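Uncharacterized protein (Leptospirillum rubarum, PDB 3OMD) is of unknown function but belongs to the DUF5069 family and folds as a small, all-helical single chain. Local coordinates at residues 10-18 with 134-143; 23-32 with 50-58. All blocks are in the same frame, centred on the assembly; numbering follows the deposited sequence.

How the contacts relate
Starting from the N terminus, the extended loop 10-18 precedes helix 26-38 in the chain and packs against the last helix, 133-140, and its end. Contact 1 thereby closes a loop of 115 residues and brings the two ends of the chain together. Contact 2 is nested inside that loop: the start of helix 26-38, with the turn before it, meets helix 50-58 after a short excursion of 17 residues. The two contact centres lie about 14 Å apart, and they touch. Salt bridges E141-R28 and D18-K27 run between them, and P16 and H25 share backbone hydrogen bonds, so helix 26-38 ties both contacts into one body.

Contact 1 of 2, residues 10-18 with 134-143; sequences KQFPRSPVD and VKLLDLEEKR
The F12 ring lies with one face against the backbone and side chain of E141: CA of E141 sits 3.9 Å from the F12 ring centroid, a CH-pi contact, with CG over the same face. At the ring's edge comes CD of K142. The R143 chain, extended from CG to NE, carries its guanidinium to S15 and P13. S15 N lies 3.5 Å above the guanidinium plane and E141 OE1 at its edge, in plane. NH2 of R143 gives P13 O a bent hydrogen bond (2.8 Å), the oxygen tilted 24° out of that plane. NH1 of R143 bridges to OD1 of D138 and OE1 of E141. K142, with positive phi, ends the helix in a Schellman motif leading into R143. S15 OG donates to the syn lone pair of D138 OD1 (2.8 Å) while accepting from V17 N in an ST turn; beside it, CB of P16 packs on CB of V134 (3.7 Å). A leucine in place of R143 would probably leave D138 without this cation, E141 dependent on R28, and P13 O without this donor. R28 also salt-bridges E141 and Y44 OH bonds it, so two arginines probably keep this buried carboxylate ionised.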
loop_
_atom_site.group_PDB
_atom_site.type_symbol
_atom_site.label_atom_id
_atom_site.label_comp_id
_atom_site.label_asym_id
_atom_site.label_seq_id
_atom_site.Cartn_x
_atom_site.Cartn_y
_atom_site.Cartn_z
ATOM N N LYS A 10 -9.250 2.092 -13.580
ATOM C CA LYS A 10 -8.565 2.086 -14.892
ATOM C C LYS A 10 -7.063 1.799 -14.739
ATOM O O LYS A 10 -6.391 1.464 -15.724
ATOM C CB LYS A 10 -8.701 3.467 -15.559
ATOM C CG LYS A 10 -10.103 3.870 -15.921
ATOM C CD LYS A 10 -10.513 3.141 -17.164
ATOM C CE LYS A 10 -11.962 3.428 -17.457
ATOM N NZ LYS A 10 -12.087 4.620 -18.336
ATOM N N GLN A 11 -6.533 2.006 -13.535
ATOM C CA GLN A 11 -5.119 1.763 -13.230
ATOM C C GLN A 11 -4.997 1.080 -11.889
ATOM O O GLN A 11 -5.917 1.164 -11.089
ATOM C CB GLN A 11 -4.328 3.051 -13.212
ATOM C CG GLN A 11 -4.557 3.911 -12.039
ATOM C CD GLN A 11 -3.481 5.001 -11.884
ATOM O OE1 GLN A 11 -2.422 4.813 -11.302
ATOM N NE2 GLN A 11 -3.815 6.150 -12.328
ATOM N N PHE A 12 -3.882 0.410 -11.637
ATOM C CA PHE A 12 -3.641 -0.182 -10.305
ATOM C C PHE A 12 -2.723 0.765 -9.538
ATOM O O PHE A 12 -1.798 1.359 -10.122
ATOM C CB PHE A 12 -2.860 -1.506 -10.441
ATOM C CG PHE A 12 -3.561 -2.549 -11.275
ATOM C CD1 PHE A 12 -4.890 -2.904 -11.023
ATOM C CD2 PHE A 12 -2.866 -3.175 -12.302
ATOM C CE1 PHE A 12 -5.515 -3.908 -11.832
ATOM C CE2 PHE A 12 -3.489 -4.151 -13.116
ATOM C CZ PHE A 12 -4.797 -4.510 -12.873
ATOM N N PRO A 13 -2.932 0.864 -8.231
ATOM C CA PRO A 13 -1.906 1.550 -7.434
ATOM C C PRO A 13 -0.622 0.718 -7.455
ATOM O O PRO A 13 -0.654 -0.490 -7.750
ATOM C CB PRO A 13 -2.521 1.614 -6.033
ATOM C CG PRO A 13 -3.453 0.409 -5.966
ATOM C CD PRO A 13 -3.940 0.148 -7.410
ATOM N N ARG A 14 0.499 1.351 -7.140
ATOM C CA ARG A 14 1.799 0.672 -7.271
ATOM C C ARG A 14 1.971 -0.486 -6.293
ATOM O O ARG A 14 1.225 -0.603 -5.287
ATOM C CB ARG A 14 2.942 1.709 -7.159
ATOM C CG ARG A 14 3.045 2.517 -8.494
ATOM C CD ARG A 14 3.988 3.706 -8.408
ATOM N NE ARG A 14 3.491 4.689 -7.453
ATOM C CZ ARG A 14 4.206 5.747 -7.065
ATOM N NH1 ARG A 14 5.435 5.931 -7.535
ATOM N NH2 ARG A 14 3.705 6.592 -6.180
ATOM N N SER A 15 2.957 -1.333 -6.610
ATOM C CA SER A 15 3.167 -2.549 -5.845
ATOM C C SER A 15 3.436 -2.271 -4.374
ATOM O O SER A 15 4.178 -1.343 -4.035
ATOM C CB SER A 15 4.372 -3.301 -6.420
ATOM O OG SER A 15 4.657 -4.437 -5.604
ATOM N N PRO A 16 2.918 -3.129 -3.487
ATOM C CA PRO A 16 3.280 -3.070 -2.053
ATOM C C PRO A 16 4.790 -3.013 -1.840
ATOM O O PRO A 16 5.238 -2.421 -0.857
ATOM C CB PRO A 16 2.751 -4.422 -1.516
ATOM C CG PRO A 16 1.480 -4.637 -2.342
ATOM C CD PRO A 16 1.927 -4.194 -3.770
ATOM N N VAL A 17 5.575 -3.675 -2.695
ATOM C CA VAL A 17 7.017 -3.814 -2.447
ATOM C C VAL A 17 7.881 -2.983 -3.429
ATOM O O VAL A 17 9.097 -3.183 -3.502
ATOM C CB VAL A 17 7.441 -5.303 -2.390
ATOM C CG1 VAL A 17 6.691 -6.015 -1.208
ATOM C CG2 VAL A 17 7.271 -5.993 -3.748
ATOM N N ASP A 18 7.236 -2.032 -4.118
ATOM C CA ASP A 18 7.936 -1.040 -4.954
ATOM C C ASP A 18 8.314 0.086 -3.965
ATOM O O ASP A 18 7.498 0.965 -3.654
ATOM C CB ASP A 18 6.989 -0.552 -6.045
ATOM C CG ASP A 18 7.644 0.457 -6.992
ATOM O OD1 ASP A 18 8.829 0.841 -6.775
ATOM O OD2 ASP A 18 6.932 0.858 -7.927
ATOM N N VAL A 134 0.587 -9.492 0.432
ATOM C CA VAL A 134 1.173 -8.523 -0.518
ATOM C C VAL A 134 1.512 -9.202 -1.850
ATOM O O VAL A 134 1.476 -8.554 -2.910
ATOM C CB VAL A 134 2.354 -7.740 0.070
ATOM C CG1 VAL A 134 1.872 -6.933 1.281
ATOM C CG2 VAL A 134 3.558 -8.614 0.361
ATOM N N LYS A 135 1.827 -10.492 -1.820
ATOM C CA LYS A 135 2.099 -11.200 -3.086
ATOM C C LYS A 135 0.807 -11.448 -3.831
ATOM O O LYS A 135 0.766 -11.382 -5.073
ATOM C CB LYS A 135 2.856 -12.507 -2.856
ATOM C CG LYS A 135 4.355 -12.311 -2.679
ATOM C CD LYS A 135 5.121 -13.612 -2.939
ATOM C CE LYS A 135 6.636 -13.442 -2.858
ATOM N NZ LYS A 135 7.211 -12.436 -3.814
ATOM N N LEU A 136 -0.270 -11.714 -3.099
ATOM C CA LEU A 136 -1.572 -11.883 -3.753
ATOM C C LEU A 136 -1.988 -10.581 -4.479
ATOM O O LEU A 136 -2.514 -10.621 -5.596
ATOM C CB LEU A 136 -2.636 -12.318 -2.728
ATOM C CG LEU A 136 -3.989 -12.680 -3.349
ATOM C CD1 LEU A 136 -3.828 -13.884 -4.287
ATOM C CD2 LEU A 136 -4.968 -13.007 -2.204
ATOM N N LEU A 137 -1.764 -9.427 -3.835
ATOM C CA LEU A 137 -2.062 -8.147 -4.491
ATOM C C LEU A 137 -1.274 -8.011 -5.801
ATOM O O LEU A 137 -1.839 -7.575 -6.810
ATOM C CB LEU A 137 -1.740 -6.984 -3.554
ATOM C CG LEU A 137 -2.715 -6.807 -2.382
ATOM C CD1 LEU A 137 -2.165 -5.800 -1.388
ATOM C CD2 LEU A 137 -4.076 -6.333 -2.888
ATOM N N ASP A 138 0.030 -8.303 -5.792
ATOM C CA ASP A 138 0.800 -8.204 -7.042
ATOM C C ASP A 138 0.247 -9.160 -8.090
ATOM O O ASP A 138 0.250 -8.839 -9.283
ATOM C CB ASP A 138 2.283 -8.501 -6.796
ATOM C CG ASP A 138 3.077 -7.285 -6.407
ATOM O OD1 ASP A 138 2.596 -6.144 -6.561
ATOM O OD2 ASP A 138 4.223 -7.508 -5.971
ATOM N N LEU A 139 -0.177 -10.357 -7.663
ATOM C CA LEU A 139 -0.720 -11.329 -8.628
ATOM C C LEU A 139 -1.986 -10.762 -9.265
ATOM O O LEU A 139 -2.126 -10.811 -10.512
ATOM C CB LEU A 139 -1.025 -12.654 -7.901
ATOM C CG LEU A 139 -1.667 -13.758 -8.741
ATOM C CD1 LEU A 139 -0.623 -14.274 -9.701
ATOM C CD2 LEU A 139 -2.149 -14.883 -7.817
ATOM N N GLU A 140 -2.896 -10.229 -8.435
ATOM C CA GLU A 140 -4.157 -9.690 -8.958
ATOM C C GLU A 140 -3.881 -8.497 -9.887
ATOM O O GLU A 140 -4.644 -8.254 -10.857
ATOM C CB GLU A 140 -5.106 -9.294 -7.824
ATOM C CG GLU A 140 -6.420 -8.667 -8.339
ATOM C CD GLU A 140 -7.709 -9.014 -7.557
ATOM O OE1 GLU A 140 -7.696 -9.814 -6.596
ATOM O OE2 GLU A 140 -8.785 -8.472 -7.952
ATOM N N GLU A 141 -2.814 -7.744 -9.582
ATOM C CA GLU A 141 -2.490 -6.529 -10.333
ATOM C C GLU A 141 -1.482 -6.813 -11.468
ATOM O O GLU A 141 -0.812 -5.920 -12.002
ATOM C CB GLU A 141 -1.982 -5.448 -9.383
ATOM C CG GLU A 141 -3.145 -4.960 -8.482
ATOM C CD GLU A 141 -2.763 -3.989 -7.432
ATOM O OE1 GLU A 141 -1.553 -3.741 -7.173
ATOM O OE2 GLU A 141 -3.725 -3.501 -6.793
ATOM N N LYS A 142 -1.405 -8.089 -11.841
ATOM C CA LYS A 142 -0.723 -8.524 -13.089
ATOM C C LYS A 142 0.782 -8.232 -13.113
ATOM O O LYS A 142 1.379 -8.008 -14.184
ATOM C CB LYS A 142 -1.434 -7.947 -14.343
ATOM C CG LYS A 142 -2.932 -8.250 -14.382
ATOM C CD LYS A 142 -3.563 -7.642 -15.645
ATOM C CE LYS A 142 -5.035 -8.032 -15.740
ATOM N NZ LYS A 142 -5.514 -7.893 -17.147
ATOM N N ARG A 143 1.411 -8.276 -11.937
ATOM C CA ARG A 143 2.866 -8.127 -11.834
ATOM C C ARG A 143 3.494 -9.489 -11.684
ATOM O O ARG A 143 2.821 -10.415 -11.201
ATOM C CB ARG A 143 3.255 -7.273 -10.609
ATOM C CG ARG A 143 2.673 -5.900 -10.664
ATOM C CD ARG A 143 3.297 -4.969 -9.653
ATOM N NE ARG A 143 2.553 -3.715 -9.760
ATOM C CZ ARG A 143 1.444 -3.441 -9.068
ATOM N NH1 ARG A 143 1.025 -4.233 -8.071
ATOM N NH2 ARG A 143 0.805 -2.327 -9.345
#

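Contact 2 of 2, residues 23-32 with 50-58; sequences MDHLKRVIDK and LDQAFFSFF
H25 reaches across to F54, L50 and D51. CB of H25 lies 3.8 Å from CD1 of F54. With CG swung away from the backbone N (chi1 -154°), the imidazole is directed across to helix 50-58: CD2 of H25 comes 3.5 Å from CB of F54, CE1 of H25 touches CG of L50 at 3.8 Å, and the H25 and F54 rings meet obliquely. ND1 turns to the Y102 hydroxyl on helix 92-104. At the tip, NE2 gives a fairly straight hydrogen bond of 2.7 Å to OD1 of D51, which lies in the imidazole plane and is met on its anti side, somewhat out of the carboxylate plane. This buried histidine thus has a partner on each ring nitrogen. It is also the N-cap residue of helix 26-38, and the two helices are joined steeply: the axes of segments 26-32 and 50-58 pass 10.8 Å apart, with 115° between their N-to-C directions, in an all-helical fold. The same D51 OD1 accepts a second donor, NZ of K32, at 2.8 Å from above the carboxylate plane; the K32 chain bends at chi3 (62°) to bring the amine there. NZ of K32 also bonds to the cysteinesulfonic acid at position 48, so one lysine serves two acidic groups; OD2 of D51 takes the backbone N of N47. V29 touches two rings with its methyls, obliquely, CG2 reaching CZ of F55 at 3.6 Å and CG1 resting near CE2 of F54, whose far end meets CD1 of L26. The selenium of M23, a selenomethionine, stands over one face of the F58 ring, 4.3 Å from its centroid, and at the edge of the F54 ring, a double Met-aromatic contact; its terminal methyl is doubtfully placed.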
loop_
_atom_site.group_PDB
_atom_site.type_symbol
_atom_site.label_atom_id
_atom_site.label_comp_id
_atom_site.label_asym_id
_atom_site.label_seq_id
_atom_site.Cartn_x
_atom_site.Cartn_y
_atom_site.Cartn_z
HETATM N N MSE A 23 10.935 2.151 2.061
HETATM C CA MSE A 23 9.710 1.621 2.718
HETATM C C MSE A 23 8.753 0.984 1.714
HETATM O O MSE A 23 8.461 1.548 0.656
HETATM C CB MSE A 23 8.921 2.683 3.465
HETATM C CG MSE A 23 9.572 3.929 3.756
HETATM SE SE MSE A 23 8.175 4.802 4.713
HETATM C CE MSE A 23 7.122 3.175 5.011
ATOM N N ASP A 24 8.210 -0.168 2.103
ATOM C CA ASP A 24 7.044 -0.775 1.410
ATOM C C ASP A 24 5.805 0.090 1.699
ATOM O O ASP A 24 5.803 0.950 2.595
ATOM C CB ASP A 24 6.763 -2.149 2.027
ATOM C CG ASP A 24 7.772 -3.184 1.668
ATOM O OD1 ASP A 24 8.593 -3.007 0.723
ATOM O OD2 ASP A 24 7.782 -4.270 2.335
ATOM N N HIS A 25 4.758 -0.163 0.917
ATOM C CA HIS A 25 3.424 0.454 1.019
ATOM C C HIS A 25 3.358 1.935 0.655
ATOM O O HIS A 25 2.299 2.404 0.210
ATOM C CB HIS A 25 2.772 0.251 2.413
ATOM C CG HIS A 25 1.283 0.289 2.343
ATOM N ND1 HIS A 25 0.568 -0.670 1.656
ATOM C CD2 HIS A 25 0.380 1.223 2.752
ATOM C CE1 HIS A 25 -0.714 -0.349 1.681
ATOM N NE2 HIS A 25 -0.854 0.794 2.337
ATOM N N LEU A 26 4.458 2.683 0.862
ATOM C CA LEU A 26 4.380 4.164 0.717
ATOM C C LEU A 26 3.946 4.580 -0.707
ATOM O O LEU A 26 3.030 5.418 -0.864
ATOM C CB LEU A 26 5.716 4.795 1.125
ATOM C CG LEU A 26 5.775 6.317 0.914
ATOM C CD1 LEU A 26 4.635 7.063 1.621
ATOM C CD2 LEU A 26 7.177 6.820 1.389
ATOM N N LYS A 27 4.569 4.017 -1.755
ATOM C CA LYS A 27 4.120 4.396 -3.126
ATOM C C LYS A 27 2.638 4.048 -3.315
ATOM O O LYS A 27 1.893 4.823 -3.915
ATOM C CB LYS A 27 4.952 3.665 -4.180
ATOM C CG LYS A 27 6.375 4.250 -4.329
ATOM C CD LYS A 27 7.056 3.607 -5.526
ATOM C CE LYS A 27 8.452 4.190 -5.718
ATOM N NZ LYS A 27 9.109 3.621 -6.957
ATOM N N ARG A 28 2.250 2.843 -2.861
ATOM C CA ARG A 28 0.895 2.361 -3.055
ATOM C C ARG A 28 -0.117 3.296 -2.372
ATOM O O ARG A 28 -1.163 3.640 -2.947
ATOM C CB ARG A 28 0.789 0.947 -2.465
ATOM C CG ARG A 28 -0.598 0.294 -2.679
ATOM C CD ARG A 28 -0.502 -1.154 -2.291
ATOM N NE ARG A 28 -1.728 -1.881 -2.632
ATOM C CZ ARG A 28 -1.988 -2.386 -3.836
ATOM N NH1 ARG A 28 -1.093 -2.301 -4.818
ATOM N NH2 ARG A 28 -3.148 -3.023 -4.041
ATOM N N VAL A 29 0.180 3.691 -1.137
ATOM C CA VAL A 29 -0.750 4.565 -0.431
ATOM C C VAL A 29 -0.706 6.007 -0.916
ATOM O O VAL A 29 -1.718 6.701 -0.790
ATOM C CB VAL A 29 -0.589 4.417 1.113
ATOM C CG1 VAL A 29 0.658 5.144 1.651
ATOM C CG2 VAL A 29 -1.834 4.906 1.819
ATOM N N ILE A 30 0.440 6.473 -1.424
ATOM C CA ILE A 30 0.399 7.736 -2.189
ATOM C C ILE A 30 -0.660 7.667 -3.290
ATOM O O ILE A 30 -1.499 8.571 -3.435
ATOM C CB ILE A 30 1.792 8.078 -2.747
ATOM C CG1 ILE A 30 2.717 8.494 -1.581
ATOM C CG2 ILE A 30 1.721 9.221 -3.817
ATOM C CD1 ILE A 30 4.230 8.535 -2.052
ATOM N N ASP A 31 -0.625 6.582 -4.056
ATOM C CA ASP A 31 -1.556 6.464 -5.184
ATOM C C ASP A 31 -2.992 6.411 -4.693
ATOM O O ASP A 31 -3.871 7.050 -5.267
ATOM C CB ASP A 31 -1.244 5.205 -5.980
ATOM C CG ASP A 31 0.083 5.284 -6.714
ATOM O OD1 ASP A 31 0.676 6.387 -6.853
ATOM O OD2 ASP A 31 0.579 4.216 -7.168
ATOM N N LYS A 32 -3.217 5.647 -3.629
ATOM C CA LYS A 32 -4.579 5.531 -3.090
ATOM C C LYS A 32 -5.041 6.868 -2.504
ATOM O O LYS A 32 -6.224 7.219 -2.646
ATOM C CB LYS A 32 -4.661 4.437 -2.006
ATOM C CG LYS A 32 -4.463 3.021 -2.628
ATOM C CD LYS A 32 -4.280 1.908 -1.584
ATOM C CE LYS A 32 -5.500 1.807 -0.757
ATOM N NZ LYS A 32 -5.246 0.819 0.396
ATOM N N LEU A 50 -4.902 -2.228 5.832
ATOM C CA LEU A 50 -3.494 -2.251 5.394
ATOM C C LEU A 50 -2.886 -0.827 5.455
ATOM O O LEU A 50 -1.770 -0.623 5.997
ATOM C CB LEU A 50 -3.340 -2.955 4.038
ATOM C CG LEU A 50 -1.884 -3.326 3.773
ATOM C CD1 LEU A 50 -1.270 -4.243 4.890
ATOM C CD2 LEU A 50 -1.806 -4.001 2.430
ATOM N N ASP A 51 -3.604 0.152 4.921
ATOM C CA ASP A 51 -3.156 1.555 5.075
ATOM C C ASP A 51 -3.035 1.930 6.550
ATOM O O ASP A 51 -2.088 2.593 6.946
ATOM C CB ASP A 51 -4.178 2.513 4.461
ATOM C CG ASP A 51 -4.228 2.463 2.936
ATOM O OD1 ASP A 51 -3.403 1.759 2.274
ATOM O OD2 ASP A 51 -5.151 3.112 2.386
ATOM N N GLN A 52 -3.979 1.470 7.370
ATOM C CA GLN A 52 -3.982 1.809 8.803
ATOM C C GLN A 52 -2.703 1.260 9.433
ATOM O O GLN A 52 -2.120 1.905 10.298
ATOM C CB GLN A 52 -5.188 1.171 9.478
ATOM C CG GLN A 52 -6.527 1.807 9.129
ATOM C CD GLN A 52 -7.695 0.966 9.645
ATOM O OE1 GLN A 52 -7.629 0.467 10.775
ATOM N NE2 GLN A 52 -8.781 0.828 8.837
ATOM N N ALA A 53 -2.294 0.054 9.035
ATOM C CA ALA A 53 -1.065 -0.520 9.601
ATOM C C ALA A 53 0.157 0.346 9.270
ATOM O O ALA A 53 0.987 0.610 10.123
ATOM C CB ALA A 53 -0.865 -1.985 9.140
ATOM N N PHE A 54 0.231 0.840 8.040
ATOM C CA PHE A 54 1.340 1.701 7.624
ATOM C C PHE A 54 1.268 3.040 8.385
ATOM O O PHE A 54 2.265 3.502 8.996
ATOM C CB PHE A 54 1.246 1.956 6.110
ATOM C CG PHE A 54 2.246 2.952 5.614
ATOM C CD1 PHE A 54 3.549 2.556 5.321
ATOM C CD2 PHE A 54 1.876 4.275 5.396
ATOM C CE1 PHE A 54 4.491 3.471 4.879
ATOM C CE2 PHE A 54 2.829 5.200 4.972
ATOM C CZ PHE A 54 4.132 4.799 4.722
ATOM N N PHE A 55 0.096 3.689 8.344
ATOM C CA PHE A 55 -0.018 4.953 9.069
ATOM C C PHE A 55 0.255 4.810 10.573
ATOM O O PHE A 55 0.924 5.659 11.186
ATOM C CB PHE A 55 -1.433 5.546 8.858
ATOM C CG PHE A 55 -1.696 5.983 7.411
ATOM C CD1 PHE A 55 -0.724 6.654 6.681
ATOM C CD2 PHE A 55 -2.958 5.768 6.826
ATOM C CE1 PHE A 55 -0.993 7.120 5.349
ATOM C CE2 PHE A 55 -3.223 6.215 5.508
ATOM C CZ PHE A 55 -2.258 6.892 4.770
ATOM N N SER A 56 -0.257 3.741 11.171
ATOM C CA SER A 56 -0.039 3.523 12.606
ATOM C C SER A 56 1.451 3.363 12.894
ATOM O O SER A 56 1.995 4.002 13.799
ATOM C CB SER A 56 -0.808 2.287 13.111
ATOM O OG SER A 56 -0.579 2.095 14.498
ATOM N N PHE A 57 2.124 2.554 12.079
ATOM C CA PHE A 57 3.534 2.232 12.342
ATOM C C PHE A 57 4.382 3.500 12.379
ATOM O O PHE A 57 5.231 3.675 13.271
ATOM C CB PHE A 57 4.060 1.273 11.277
ATOM C CG PHE A 57 5.437 0.745 11.600
ATOM C CD1 PHE A 57 5.586 -0.479 12.234
ATOM C CD2 PHE A 57 6.584 1.493 11.279
ATOM C CE1 PHE A 57 6.897 -0.953 12.559
ATOM C CE2 PHE A 57 7.870 1.037 11.559
ATOM C CZ PHE A 57 8.022 -0.196 12.239
ATOM N N PHE A 58 4.098 4.411 11.445
ATOM C CA PHE A 58 4.930 5.608 11.286
ATOM C C PHE A 58 4.380 6.824 11.997
ATOM O O PHE A 58 5.022 7.868 12.019
ATOM C CB PHE A 58 5.237 5.865 9.785
ATOM C CG PHE A 58 6.108 4.795 9.190
ATOM C CD1 PHE A 58 7.461 4.710 9.539
ATOM C CD2 PHE A 58 5.576 3.850 8.335
ATOM C CE1 PHE A 58 8.280 3.689 9.036
ATOM C CE2 PHE A 58 6.406 2.825 7.812
ATOM C CZ PHE A 58 7.736 2.752 8.181
#